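Local coordinates for GGDEF family protein (Vibrio cholerae, PDB 5GZS) that binds arginine in a periplasmic portion of two modules resembling bacterial solute-binding proteins, and probably synthesises the second messenger cyclic di-GMP, at residues A[22-27]-A[183-188]; A[205-210]-A[434-439]; A[278-281]-A[285-288]; A[330-335]-A[376-381]. One frame throughout, in Å; residues are numbered along the deposited sequence.

Overall arrangement
Contacts 3 and 4 are buried and share the second solute-binding-like module, their centres about 34 Å apart; contact 1 lies in the first, about 54 Å from contact 3 and 63 Å from contact 4 between centres. Contacts 1 and 2 are only partly buried, contact 2 although it lies about 10 Å from the chain's centre, where helix 189-218, which follows the helix of contact 1, meets segment 434-439 of helix 421-435 and what follows. Chemistry changes with place: contact 1 joins two helices through one tyrosine, contact 2 relies on van der Waals touching, contact 3 gathers donors at a helix end, and contact 4 sets a leucine and a glutamate around a strand tyrosine.

Contact 1: A[22-27]-A[183-188]; sequences DSIAHH and EKYAHS
Tyr185 reaches across from helix 176-186 and meets three residues of helix 15-28, namely Ser23, Ile24 and His27. Its CG stands trans to the backbone N (chi1 169°), which extends the ring into the gap between helices whose nearest CA atoms, those of Ile24 and Tyr185, are 7.7 Å apart. At the far end of the ring, Tyr185 OH and Ser23 OG share a hydrogen bond of 2.9 Å, and either hydroxyl could be the donor. Ser23 OG lies near the plane of the ring, at its edge. Ile24 also comes to the edge, where its CG1 is 3.7 Å from Tyr185 CD2. The imidazole of His27 forms an offset stack with the phenol ring: the centroids of the His27 and Tyr185 rings are 4.0 Å apart and the planes differ by 21°, with Tyr185 CE1 placed over the centre of the imidazole.

Further along, the main chain of Ala186 receives a bond from Gln192, and His187 turns from this interface to bond Pro73 O through NE2 and to pack on Ala334 of the second subunit. Ser188 folds back, its OG donating to Tyr185 O at 2.7 Å; Ser188 N bonds the same oxygen at 3.1 Å, so two donors grip the carbonyl of the very residue that carries the contact.

Hydroxyl, aliphatic edge and imidazole thus restrain one phenol from different directions. The hydrogen bond and the stack together would limit rotation of the ring, and the two helices of this arginine-binding module are joined by mixed polar and aromatic chemistry.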
loop_
_atom_site.group_PDB
_atom_site.type_symbol
_atom_site.label_atom_id
_atom_site.label_comp_id
_atom_site.label_asym_id
_atom_site.label_seq_id
_atom_site.Cartn_x
_atom_site.Cartn_y
_atom_site.Cartn_z
ATOM N N ASP A 22 -35.691 -20.379 7.477
ATOM C CA ASP A 22 -36.685 -20.259 8.529
ATOM C C ASP A 22 -37.484 -18.977 8.298
ATOM O O ASP A 22 -38.703 -18.968 8.421
ATOM C CB ASP A 22 -36.054 -20.190 9.924
ATOM C CG ASP A 22 -35.317 -21.458 10.330
ATOM O OD1 ASP A 22 -35.440 -22.494 9.618
ATOM O OD2 ASP A 22 -34.619 -21.403 11.391
ATOM N N SER A 23 -36.806 -17.877 7.984
ATOM C CA SER A 23 -37.530 -16.634 7.880
ATOM C C SER A 23 -38.500 -16.708 6.674
ATOM O O SER A 23 -39.647 -16.291 6.759
ATOM C CB SER A 23 -36.568 -15.454 7.769
ATOM O OG SER A 23 -37.279 -14.216 7.736
ATOM N N ILE A 24 -38.035 -17.305 5.584
ATOM C CA ILE A 24 -38.817 -17.475 4.379
ATOM C C ILE A 24 -39.910 -18.513 4.562
ATOM O O ILE A 24 -41.031 -18.334 4.086
ATOM C CB ILE A 24 -37.930 -17.902 3.207
ATOM C CG1 ILE A 24 -36.992 -16.764 2.789
ATOM C CG2 ILE A 24 -38.778 -18.381 2.051
ATOM C CD1 ILE A 24 -35.676 -17.271 2.165
ATOM N N ALA A 25 -39.570 -19.607 5.249
ATOM C CA ALA A 25 -40.519 -20.704 5.416
ATOM C C ALA A 25 -41.736 -20.132 6.069
ATOM O O ALA A 25 -42.863 -20.377 5.651
ATOM C CB ALA A 25 -39.952 -21.816 6.253
ATOM N N HIS A 26 -41.505 -19.332 7.070
ATOM C CA HIS A 26 -42.543 -18.813 7.873
ATOM C C HIS A 26 -43.302 -17.733 7.163
ATOM O O HIS A 26 -44.493 -17.616 7.315
ATOM C CB HIS A 26 -41.957 -18.290 9.151
ATOM C CG HIS A 26 -42.962 -17.694 10.067
ATOM N ND1 HIS A 26 -43.778 -18.451 10.862
ATOM C CD2 HIS A 26 -43.299 -16.414 10.302
ATOM C CE1 HIS A 26 -44.560 -17.663 11.559
ATOM N NE2 HIS A 26 -44.292 -16.424 11.230
ATOM N N HIS A 27 -42.614 -16.933 6.384
ATOM C CA HIS A 27 -43.278 -15.800 5.777
ATOM C C HIS A 27 -44.227 -16.257 4.671
ATOM O O HIS A 27 -45.343 -15.737 4.563
ATOM C CB HIS A 27 -42.259 -14.813 5.232
ATOM C CG HIS A 27 -42.860 -13.531 4.744
ATOM N ND1 HIS A 27 -43.010 -13.243 3.400
ATOM C CD2 HIS A 27 -43.308 -12.446 5.417
ATOM C CE1 HIS A 27 -43.530 -12.037 3.269
ATOM N NE2 HIS A 27 -43.709 -11.528 4.476
ATOM N N GLU A 183 -36.367 -14.011 -3.534
ATOM C CA GLU A 183 -35.442 -12.923 -3.789
ATOM C C GLU A 183 -35.984 -11.596 -3.280
ATOM O O GLU A 183 -35.307 -10.899 -2.523
ATOM C CB GLU A 183 -35.135 -12.806 -5.277
ATOM C CG GLU A 183 -34.019 -11.823 -5.550
ATOM C CD GLU A 183 -33.644 -11.742 -7.020
ATOM O OE1 GLU A 183 -33.758 -10.643 -7.600
ATOM O OE2 GLU A 183 -33.222 -12.768 -7.591
ATOM N N LYS A 184 -37.212 -11.264 -3.665
ATOM C CA LYS A 184 -37.778 -9.964 -3.314
ATOM C C LYS A 184 -37.995 -9.811 -1.808
ATOM O O LYS A 184 -37.889 -8.708 -1.253
ATOM C CB LYS A 184 -39.089 -9.743 -4.061
ATOM C CG LYS A 184 -39.735 -8.363 -3.819
ATOM C CD LYS A 184 -41.021 -8.173 -4.663
ATOM C CE LYS A 184 -41.819 -6.916 -4.273
ATOM N NZ LYS A 184 -41.114 -5.620 -4.546
ATOM N N TYR A 185 -38.289 -10.924 -1.143
ATOM C CA TYR A 185 -38.531 -10.901 0.294
ATOM C C TYR A 185 -37.219 -10.676 1.048
ATOM O O TYR A 185 -37.183 -9.965 2.070
ATOM C CB TYR A 185 -39.198 -12.210 0.736
ATOM C CG TYR A 185 -39.262 -12.407 2.230
ATOM C CD1 TYR A 185 -40.118 -11.636 3.026
ATOM C CD2 TYR A 185 -38.481 -13.367 2.850
ATOM C CE1 TYR A 185 -40.170 -11.812 4.383
ATOM C CE2 TYR A 185 -38.540 -13.554 4.216
ATOM C CZ TYR A 185 -39.388 -12.786 4.970
ATOM O OH TYR A 185 -39.424 -12.977 6.325
ATOM N N ALA A 186 -36.149 -11.285 0.526
ATOM C CA ALA A 186 -34.837 -11.274 1.173
ATOM C C ALA A 186 -34.238 -9.883 1.172
ATOM O O ALA A 186 -33.450 -9.533 2.051
ATOM C CB ALA A 186 -33.909 -12.224 0.477
ATOM N N HIS A 187 -34.615 -9.094 0.168
ATOM C CA HIS A 187 -34.071 -7.755 0.006
ATOM C C HIS A 187 -34.830 -6.746 0.838
ATOM O O HIS A 187 -34.445 -5.569 0.899
ATOM C CB HIS A 187 -34.095 -7.350 -1.454
ATOM C CG HIS A 187 -32.969 -7.935 -2.249
ATOM N ND1 HIS A 187 -33.110 -8.358 -3.554
ATOM C CD2 HIS A 187 -31.676 -8.170 -1.915
ATOM C CE1 HIS A 187 -31.954 -8.825 -3.991
ATOM N NE2 HIS A 187 -31.066 -8.718 -3.017
ATOM N N SER A 188 -35.899 -7.209 1.480
ATOM C CA SER A 188 -36.739 -6.316 2.266
ATOM C C SER A 188 -35.929 -5.699 3.408
ATOM O O SER A 188 -34.998 -6.310 3.925
ATOM C CB SER A 188 -37.981 -7.055 2.815
ATOM O OG SER A 188 -37.653 -7.966 3.857
#

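Contact 2: A[205-210]-A[434-439]; sequences DIRKQA and IKMLNT
Arg207 on helix 189-218 and Met436, a selenomethionine in segment 434-439, which follows on helix 421-435, carry nearly the whole contact, and their side chains run past each other in opposite directions. Van der Waals touching comes first. Met436 CG lies over one face of the guanidinium, 3.4 Å from Arg207 NH2 and 3.9 Å from Arg207 CZ. Farther along the same side chain, the selenium rests against the root of the arginine, with Met436 SE 3.7 Å from Arg207 CB. A bend at the third torsion of Arg207 (75°) turns the guanidinium back over the methionine's CG.

Contact with the main chain is the second kind. Met436 SE is 3.8 Å from Arg207 O, and Met436 CE is 3.9 Å from that oxygen, so the chain end lies along the helix backbone.

Polar bonds are made elsewhere. Met436 CG lies over the guanidinium face, while Arg207 NH1 bonds Gln203 OE1 of its own helix. Leu148 packs on the arginine, and Met259 of helix 248-259 packs on Met436.

The interface therefore rests on shape and dispersion, with the charged group served from its own helix.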
loop_
_atom_site.group_PDB
_atom_site.type_symbol
_atom_site.label_atom_id
_atom_site.label_comp_id
_atom_site.label_asym_id
_atom_site.label_seq_id
_atom_site.Cartn_x
_atom_site.Cartn_y
_atom_site.Cartn_z
ATOM N N ASP A 205 -19.905 -13.952 18.661
ATOM C CA ASP A 205 -20.059 -14.694 19.914
ATOM C C ASP A 205 -19.205 -15.965 19.984
ATOM O O ASP A 205 -18.563 -16.231 21.010
ATOM C CB ASP A 205 -21.517 -15.047 20.124
ATOM C CG ASP A 205 -22.312 -13.907 20.718
ATOM O OD1 ASP A 205 -21.751 -12.815 20.914
ATOM O OD2 ASP A 205 -23.513 -14.103 20.989
ATOM N N ILE A 206 -19.186 -16.745 18.908
ATOM C CA ILE A 206 -18.319 -17.923 18.818
ATOM C C ILE A 206 -16.865 -17.547 18.975
ATOM O O ILE A 206 -16.102 -18.230 19.684
ATOM C CB ILE A 206 -18.468 -18.657 17.469
ATOM C CG1 ILE A 206 -19.815 -19.353 17.381
ATOM C CG2 ILE A 206 -17.303 -19.672 17.225
ATOM C CD1 ILE A 206 -20.014 -20.032 16.041
ATOM N N ARG A 207 -16.469 -16.473 18.297
ATOM C CA ARG A 207 -15.077 -16.009 18.407
ATOM C C ARG A 207 -14.743 -15.431 19.793
ATOM O O ARG A 207 -13.667 -15.678 20.294
ATOM C CB ARG A 207 -14.775 -15.016 17.306
ATOM C CG ARG A 207 -14.645 -15.768 15.992
ATOM C CD ARG A 207 -14.880 -14.847 14.815
ATOM N NE ARG A 207 -13.739 -13.978 14.588
ATOM C CZ ARG A 207 -13.834 -12.749 14.120
ATOM N NH1 ARG A 207 -15.017 -12.245 13.811
ATOM N NH2 ARG A 207 -12.739 -12.037 13.938
ATOM N N LYS A 208 -15.680 -14.746 20.436
ATOM C CA LYS A 208 -15.453 -14.302 21.804
ATOM C C LYS A 208 -15.253 -15.474 22.767
ATOM O O LYS A 208 -14.399 -15.448 23.648
ATOM C CB LYS A 208 -16.623 -13.457 22.288
ATOM C CG LYS A 208 -16.597 -12.037 21.768
ATOM C CD LYS A 208 -17.917 -11.357 22.069
ATOM C CE LYS A 208 -17.868 -9.855 21.799
ATOM N NZ LYS A 208 -19.252 -9.355 21.971
ATOM N N GLN A 209 -16.102 -16.486 22.613
ATOM C CA GLN A 209 -16.095 -17.642 23.497
ATOM C C GLN A 209 -14.759 -18.361 23.425
ATOM O O GLN A 209 -14.202 -18.765 24.446
ATOM C CB GLN A 209 -17.230 -18.602 23.135
ATOM C CG GLN A 209 -17.297 -19.843 24.010
ATOM C CD GLN A 209 -17.368 -21.123 23.201
ATOM O OE1 GLN A 209 -16.805 -21.214 22.110
ATOM N NE2 GLN A 209 -18.064 -22.122 23.733
ATOM N N ALA A 210 -14.248 -18.515 22.210
ATOM C CA ALA A 210 -12.947 -19.170 22.007
ATOM C C ALA A 210 -11.886 -18.325 22.709
ATOM O O ALA A 210 -11.100 -18.843 23.492
ATOM C CB ALA A 210 -12.628 -19.333 20.545
ATOM N N ILE A 434 -7.616 -7.225 19.732
ATOM C CA ILE A 434 -7.474 -6.176 18.735
ATOM C C ILE A 434 -7.842 -6.647 17.312
ATOM O O ILE A 434 -8.532 -5.913 16.589
ATOM C CB ILE A 434 -6.050 -5.632 18.736
ATOM C CG1 ILE A 434 -5.846 -4.698 19.932
ATOM C CG2 ILE A 434 -5.758 -4.910 17.433
ATOM C CD1 ILE A 434 -4.366 -4.388 20.197
ATOM N N LYS A 435 -7.406 -7.853 16.915
ATOM C CA LYS A 435 -7.799 -8.400 15.605
ATOM C C LYS A 435 -9.306 -8.408 15.419
ATOM O O LYS A 435 -9.816 -7.863 14.431
ATOM C CB LYS A 435 -7.259 -9.807 15.388
ATOM C CG LYS A 435 -5.772 -9.805 15.141
ATOM C CD LYS A 435 -5.225 -11.146 14.760
ATOM C CE LYS A 435 -3.759 -11.196 15.151
ATOM N NZ LYS A 435 -2.923 -12.105 14.309
HETATM N N MSE A 436 -10.003 -8.992 16.385
HETATM C CA MSE A 436 -11.442 -9.091 16.337
HETATM C C MSE A 436 -12.097 -7.743 16.402
HETATM O O MSE A 436 -13.334 -7.687 16.227
HETATM C CB MSE A 436 -11.923 -9.935 17.512
HETATM C CG MSE A 436 -11.814 -11.423 17.199
HETATM SE SE MSE A 436 -12.435 -12.469 18.747
HETATM C CE MSE A 436 -10.739 -13.385 19.156
ATOM N N LEU A 437 -11.353 -6.663 16.640
ATOM C CA LEU A 437 -12.016 -5.387 16.715
ATOM C C LEU A 437 -12.189 -4.764 15.353
ATOM O O LEU A 437 -11.521 -5.147 14.415
ATOM C CB LEU A 437 -11.267 -4.428 17.631
ATOM C CG LEU A 437 -11.267 -4.614 19.149
ATOM C CD1 LEU A 437 -10.239 -3.713 19.774
ATOM C CD2 LEU A 437 -12.617 -4.399 19.791
ATOM N N ASN A 438 -13.104 -3.808 15.262
ATOM C CA ASN A 438 -13.233 -2.963 14.101
ATOM C C ASN A 438 -12.511 -1.665 14.341
ATOM O O ASN A 438 -13.070 -0.703 14.816
ATOM C CB ASN A 438 -14.689 -2.701 13.750
ATOM C CG ASN A 438 -14.870 -2.205 12.336
ATOM O OD1 ASN A 438 -13.931 -2.080 11.587
ATOM N ND2 ASN A 438 -16.084 -1.905 11.982
ATOM N N THR A 439 -11.240 -1.689 13.990
ATOM C CA THR A 439 -10.326 -0.617 14.279
ATOM C C THR A 439 -10.546 0.516 13.338
ATOM O O THR A 439 -10.525 1.658 13.716
ATOM C CB THR A 439 -8.851 -1.085 14.208
ATOM O OG1 THR A 439 -8.368 -1.010 12.862
ATOM C CG2 THR A 439 -8.716 -2.497 14.719
#

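Contact 3: A[278-281]-A[285-288]; sequences FDDL and SIDI
Ser285 holds its hydroxyl between its own backbone N and carbonyl carbon (chi1 51°), a crowded position that lets OG and N face the same oxygen, Asp280 O. Leu281 begins by pointing away from the loop, but its CG, opposite its backbone N at chi1 -166°, followed by a turn at chi2, brings CD1 back over residues 286-288.

Ser285 N donates to Asp280 O at 2.9 Å. Ile286 N makes a weak second bond to Asp280 O at 3.4 Å. The serine hydroxyl is 2.9 Å from Asp280 O and 3.1 Å from Asp280 OD2; its single proton can serve one or be divided between the two, and the geometry leaves this unsettled. The carbonyl near the helix end is thus met by both main-chain N-H groups, with the hydroxyl beside it. Asp280 OD2 has, in addition, a long and weak ion pair with Lys229, which could help to offset its charge.

Beneath the polar cluster, Leu281 CD1 and Ile286 CG1 form an apolar pair at 4.0 Å, and Ile286 CG2 approaches Asp280 CB at 4.2 Å. The same leucine methyl, CD1, also touches the backbone oxygen of Asp287 at 3.7 Å. The Asp287 carboxylate is engaged elsewhere, by Arg227 N and by a salt bridge with Arg224.

The chain leaves helix 277-282 here and enters strand 288-292, which lies parallel to strand 226-230, with strand 264-266 parallel on the other side of that strand. Strand 264-266, helix 277-282 and strand 288-292 therefore form a beta-alpha-beta crossover, as in the alpha/beta lobes of family 3 solute-binding proteins.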
loop_
_atom_site.group_PDB
_atom_site.type_symbol
_atom_site.label_atom_id
_atom_site.label_comp_id
_atom_site.label_asym_id
_atom_site.label_seq_id
_atom_site.Cartn_x
_atom_site.Cartn_y
_atom_site.Cartn_z
ATOM N N PHE A 278 6.441 5.719 30.762
ATOM C CA PHE A 278 7.214 4.545 30.460
ATOM C C PHE A 278 8.019 4.154 31.688
ATOM O O PHE A 278 8.205 2.975 31.975
ATOM C CB PHE A 278 8.110 4.802 29.251
ATOM C CG PHE A 278 8.606 3.554 28.606
ATOM C CD1 PHE A 278 7.724 2.561 28.228
ATOM C CD2 PHE A 278 9.953 3.357 28.397
ATOM C CE1 PHE A 278 8.181 1.389 27.644
ATOM C CE2 PHE A 278 10.415 2.193 27.817
ATOM C CZ PHE A 278 9.528 1.207 27.446
ATOM N N ASP A 279 8.479 5.148 32.427
ATOM C CA ASP A 279 9.102 4.884 33.712
ATOM C C ASP A 279 8.102 4.161 34.607
ATOM O O ASP A 279 8.462 3.222 35.297
ATOM C CB ASP A 279 9.594 6.185 34.370
ATOM C CG ASP A 279 10.610 6.936 33.505
ATOM O OD1 ASP A 279 10.741 6.600 32.310
ATOM O OD2 ASP A 279 11.270 7.864 34.020
ATOM N N ASP A 280 6.840 4.583 34.584
ATOM C CA ASP A 280 5.798 3.918 35.371
ATOM C C ASP A 280 5.619 2.462 34.924
ATOM O O ASP A 280 5.336 1.552 35.736
ATOM C CB ASP A 280 4.476 4.671 35.239
ATOM C CG ASP A 280 4.367 5.837 36.197
ATOM O OD1 ASP A 280 4.879 6.942 35.866
ATOM O OD2 ASP A 280 3.752 5.630 37.277
ATOM N N LEU A 281 5.793 2.251 33.625
ATOM C CA LEU A 281 5.736 0.917 33.041
ATOM C C LEU A 281 6.960 0.082 33.437
ATOM O O LEU A 281 6.841 -1.109 33.773
ATOM C CB LEU A 281 5.634 1.007 31.526
ATOM C CG LEU A 281 5.242 -0.285 30.830
ATOM C CD1 LEU A 281 3.849 -0.726 31.291
ATOM C CD2 LEU A 281 5.303 -0.105 29.301
ATOM N N SER A 285 4.567 -0.076 38.055
ATOM C CA SER A 285 3.570 0.624 38.887
ATOM C C SER A 285 2.228 0.711 38.142
ATOM O O SER A 285 1.183 0.910 38.755
ATOM C CB SER A 285 4.072 2.021 39.313
ATOM O OG SER A 285 4.538 2.800 38.209
ATOM N N ILE A 286 2.282 0.545 36.820
ATOM C CA ILE A 286 1.098 0.326 35.982
ATOM C C ILE A 286 1.340 -0.939 35.164
ATOM O O ILE A 286 2.484 -1.384 35.053
ATOM C CB ILE A 286 0.829 1.502 35.046
ATOM C CG1 ILE A 286 1.934 1.572 33.990
ATOM C CG2 ILE A 286 0.778 2.804 35.838
ATOM C CD1 ILE A 286 1.689 2.572 32.870
ATOM N N ASP A 287 0.278 -1.520 34.602
ATOM C CA ASP A 287 0.387 -2.742 33.794
ATOM C C ASP A 287 0.400 -2.474 32.269
ATOM O O ASP A 287 1.068 -3.165 31.513
ATOM C CB ASP A 287 -0.763 -3.691 34.107
ATOM C CG ASP A 287 -0.968 -3.898 35.582
ATOM O OD1 ASP A 287 -0.076 -4.440 36.253
ATOM O OD2 ASP A 287 -2.036 -3.501 36.091
ATOM N N ILE A 288 -0.348 -1.478 31.821
ATOM C CA ILE A 288 -0.535 -1.265 30.398
ATOM C C ILE A 288 -0.274 0.175 30.017
ATOM O O ILE A 288 -0.662 1.091 30.731
ATOM C CB ILE A 288 -1.958 -1.641 29.989
ATOM C CG1 ILE A 288 -2.116 -3.152 29.987
ATOM C CG2 ILE A 288 -2.353 -1.024 28.638
ATOM C CD1 ILE A 288 -3.587 -3.591 29.949
#

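Contact 4: A[330-335]-A[376-381]; sequences SELVAE and VDYIVL
Leu332 and Tyr378 make the buried, apolar side of this contact. Leu332 CD2 sits over one face of the phenol ring, 4.0 Å from the Tyr378 centroid and 17° off the ring normal, in a CH-pi contact displaced toward the rim near Tyr378 CG. The leucine side chain crosses that of the tyrosine at about a right angle, so a methyl rather than its flank meets the ring. Both residues are buried; Tyr326 packs on the pair, and Leu315 of strand 312-318 packs on the leucine.

The other side, at the ring edge, is polar and belongs to a partly exposed residue, Glu335, though its approach is just as close. A bend at its second torsion (-76°) folds the chain alongside the ring edge: Glu335 CB is 3.8 Å from Tyr378 CD1, and Glu335 OE2 is 3.6 Å from Tyr378 CE1, with the carboxylate plane turned 81° from the ring. Glu335 OE2 also comes within 4.2 Å of Asp377 OD2. Outside partners probably ease the repulsion: Asp377 has salt bridges to Arg318 and Arg336, and Glu335 OE2 is hydrogen-bonded to Tyr321 OH.

The loop contains a type I beta turn from Leu332 to Glu335, with Glu335 N bonded to Leu332 O at 3.0 Å. The turn and the residues before it also face the second subunit: Val333 packs on Gln192 of that subunit, and Ser330 OG bonds its Ile163 O.

From the turn the chain enters strand 337-340, which runs parallel to strand 378-382. The loop thus packs over the start of its neighbouring strand in a mixed sheet, an arrangement consistent with a lobe of the solute-binding-protein fold.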
loop_
_atom_site.group_PDB
_atom_site.type_symbol
_atom_site.label_atom_id
_atom_site.label_comp_id
_atom_site.label_asym_id
_atom_site.label_seq_id
_atom_site.Cartn_x
_atom_site.Cartn_y
_atom_site.Cartn_z
ATOM N N SER A 330 15.821 12.183 2.216
ATOM C CA SER A 330 17.264 12.016 1.989
ATOM C C SER A 330 17.930 13.248 1.374
ATOM O O SER A 330 19.147 13.433 1.472
ATOM C CB SER A 330 17.533 10.821 1.082
ATOM O OG SER A 330 17.648 9.640 1.843
ATOM N N GLU A 331 17.130 14.087 0.732
ATOM C CA GLU A 331 17.660 15.291 0.119
ATOM C C GLU A 331 17.694 16.466 1.113
ATOM O O GLU A 331 17.889 17.611 0.694
ATOM C CB GLU A 331 16.833 15.638 -1.125
ATOM C CG GLU A 331 16.921 14.574 -2.220
ATOM C CD GLU A 331 15.806 14.680 -3.236
ATOM O OE1 GLU A 331 15.762 13.866 -4.188
ATOM O OE2 GLU A 331 14.964 15.584 -3.085
ATOM N N LEU A 332 17.513 16.185 2.416
ATOM C CA LEU A 332 17.587 17.231 3.456
ATOM C C LEU A 332 18.935 17.272 4.170
ATOM O O LEU A 332 19.052 17.754 5.304
ATOM C CB LEU A 332 16.477 17.060 4.492
ATOM C CG LEU A 332 15.399 18.115 4.249
ATOM C CD1 LEU A 332 15.090 18.197 2.769
ATOM C CD2 LEU A 332 14.162 17.823 4.991
ATOM N N VAL A 333 19.947 16.795 3.455
ATOM C CA VAL A 333 21.279 16.543 3.971
ATOM C C VAL A 333 21.918 17.776 4.597
ATOM O O VAL A 333 22.832 17.676 5.427
ATOM C CB VAL A 333 22.160 16.004 2.826
ATOM C CG1 VAL A 333 22.405 17.084 1.770
ATOM C CG2 VAL A 333 23.446 15.463 3.351
ATOM N N ALA A 334 21.426 18.944 4.196
ATOM C CA ALA A 334 22.000 20.197 4.657
ATOM C C ALA A 334 20.945 21.144 5.202
ATOM O O ALA A 334 21.233 22.305 5.461
ATOM C CB ALA A 334 22.778 20.870 3.532
ATOM N N GLU A 335 19.723 20.660 5.361
ATOM C CA GLU A 335 18.691 21.437 6.036
ATOM C C GLU A 335 18.709 21.161 7.546
ATOM O O GLU A 335 19.104 20.079 7.994
ATOM C CB GLU A 335 17.305 21.123 5.465
ATOM C CG GLU A 335 17.119 21.487 4.001
ATOM C CD GLU A 335 16.938 22.981 3.763
ATOM O OE1 GLU A 335 16.999 23.403 2.589
ATOM O OE2 GLU A 335 16.721 23.732 4.737
ATOM N N VAL A 376 15.373 26.595 13.145
ATOM C CA VAL A 376 15.372 25.359 12.383
ATOM C C VAL A 376 14.397 25.501 11.191
ATOM O O VAL A 376 13.540 26.398 11.175
ATOM C CB VAL A 376 14.966 24.174 13.281
ATOM C CG1 VAL A 376 13.455 24.130 13.475
ATOM C CG2 VAL A 376 15.519 22.859 12.755
ATOM N N ASP A 377 14.525 24.628 10.194
ATOM C CA ASP A 377 13.766 24.785 8.951
ATOM C C ASP A 377 12.712 23.713 8.686
ATOM O O ASP A 377 11.730 23.981 7.985
ATOM C CB ASP A 377 14.723 24.825 7.777
ATOM C CG ASP A 377 15.722 25.957 7.886
ATOM O OD1 ASP A 377 15.413 27.056 7.379
ATOM O OD2 ASP A 377 16.811 25.747 8.469
ATOM N N TYR A 378 12.936 22.510 9.223
ATOM C CA TYR A 378 12.016 21.372 9.095
ATOM C C TYR A 378 11.980 20.606 10.409
ATOM O O TYR A 378 13.028 20.307 10.984
ATOM C CB TYR A 378 12.432 20.402 7.972
ATOM C CG TYR A 378 12.409 20.949 6.545
ATOM C CD1 TYR A 378 13.525 21.549 5.988
ATOM C CD2 TYR A 378 11.278 20.823 5.754
ATOM C CE1 TYR A 378 13.499 22.030 4.689
ATOM C CE2 TYR A 378 11.245 21.300 4.460
ATOM C CZ TYR A 378 12.354 21.906 3.927
ATOM O OH TYR A 378 12.317 22.382 2.624
ATOM N N ILE A 379 10.782 20.277 10.883
ATOM C CA ILE A 379 10.656 19.470 12.090
ATOM C C ILE A 379 9.785 18.260 11.790
ATOM O O ILE A 379 8.943 18.305 10.887
ATOM C CB ILE A 379 10.068 20.282 13.256
ATOM C CG1 ILE A 379 8.577 20.520 13.051
ATOM C CG2 ILE A 379 10.781 21.622 13.392
ATOM C CD1 ILE A 379 7.986 21.513 14.020
ATOM N N VAL A 380 9.996 17.172 12.524
ATOM C CA VAL A 380 9.298 15.934 12.214
ATOM C C VAL A 380 8.030 15.767 13.031
ATOM O O VAL A 380 8.065 15.660 14.254
ATOM C CB VAL A 380 10.165 14.692 12.453
ATOM C CG1 VAL A 380 9.391 13.442 12.040
ATOM C CG2 VAL A 380 11.460 14.782 11.698
ATOM N N LEU A 381 6.901 15.715 12.349
ATOM C CA LEU A 381 5.682 15.360 13.028
ATOM C C LEU A 381 4.964 14.235 12.328
ATOM O O LEU A 381 5.170 13.953 11.145
ATOM C CB LEU A 381 4.747 16.562 13.161
ATOM C CG LEU A 381 5.216 17.626 14.151
ATOM C CD1 LEU A 381 4.170 18.717 14.281
ATOM C CD2 LEU A 381 5.479 16.979 15.484
#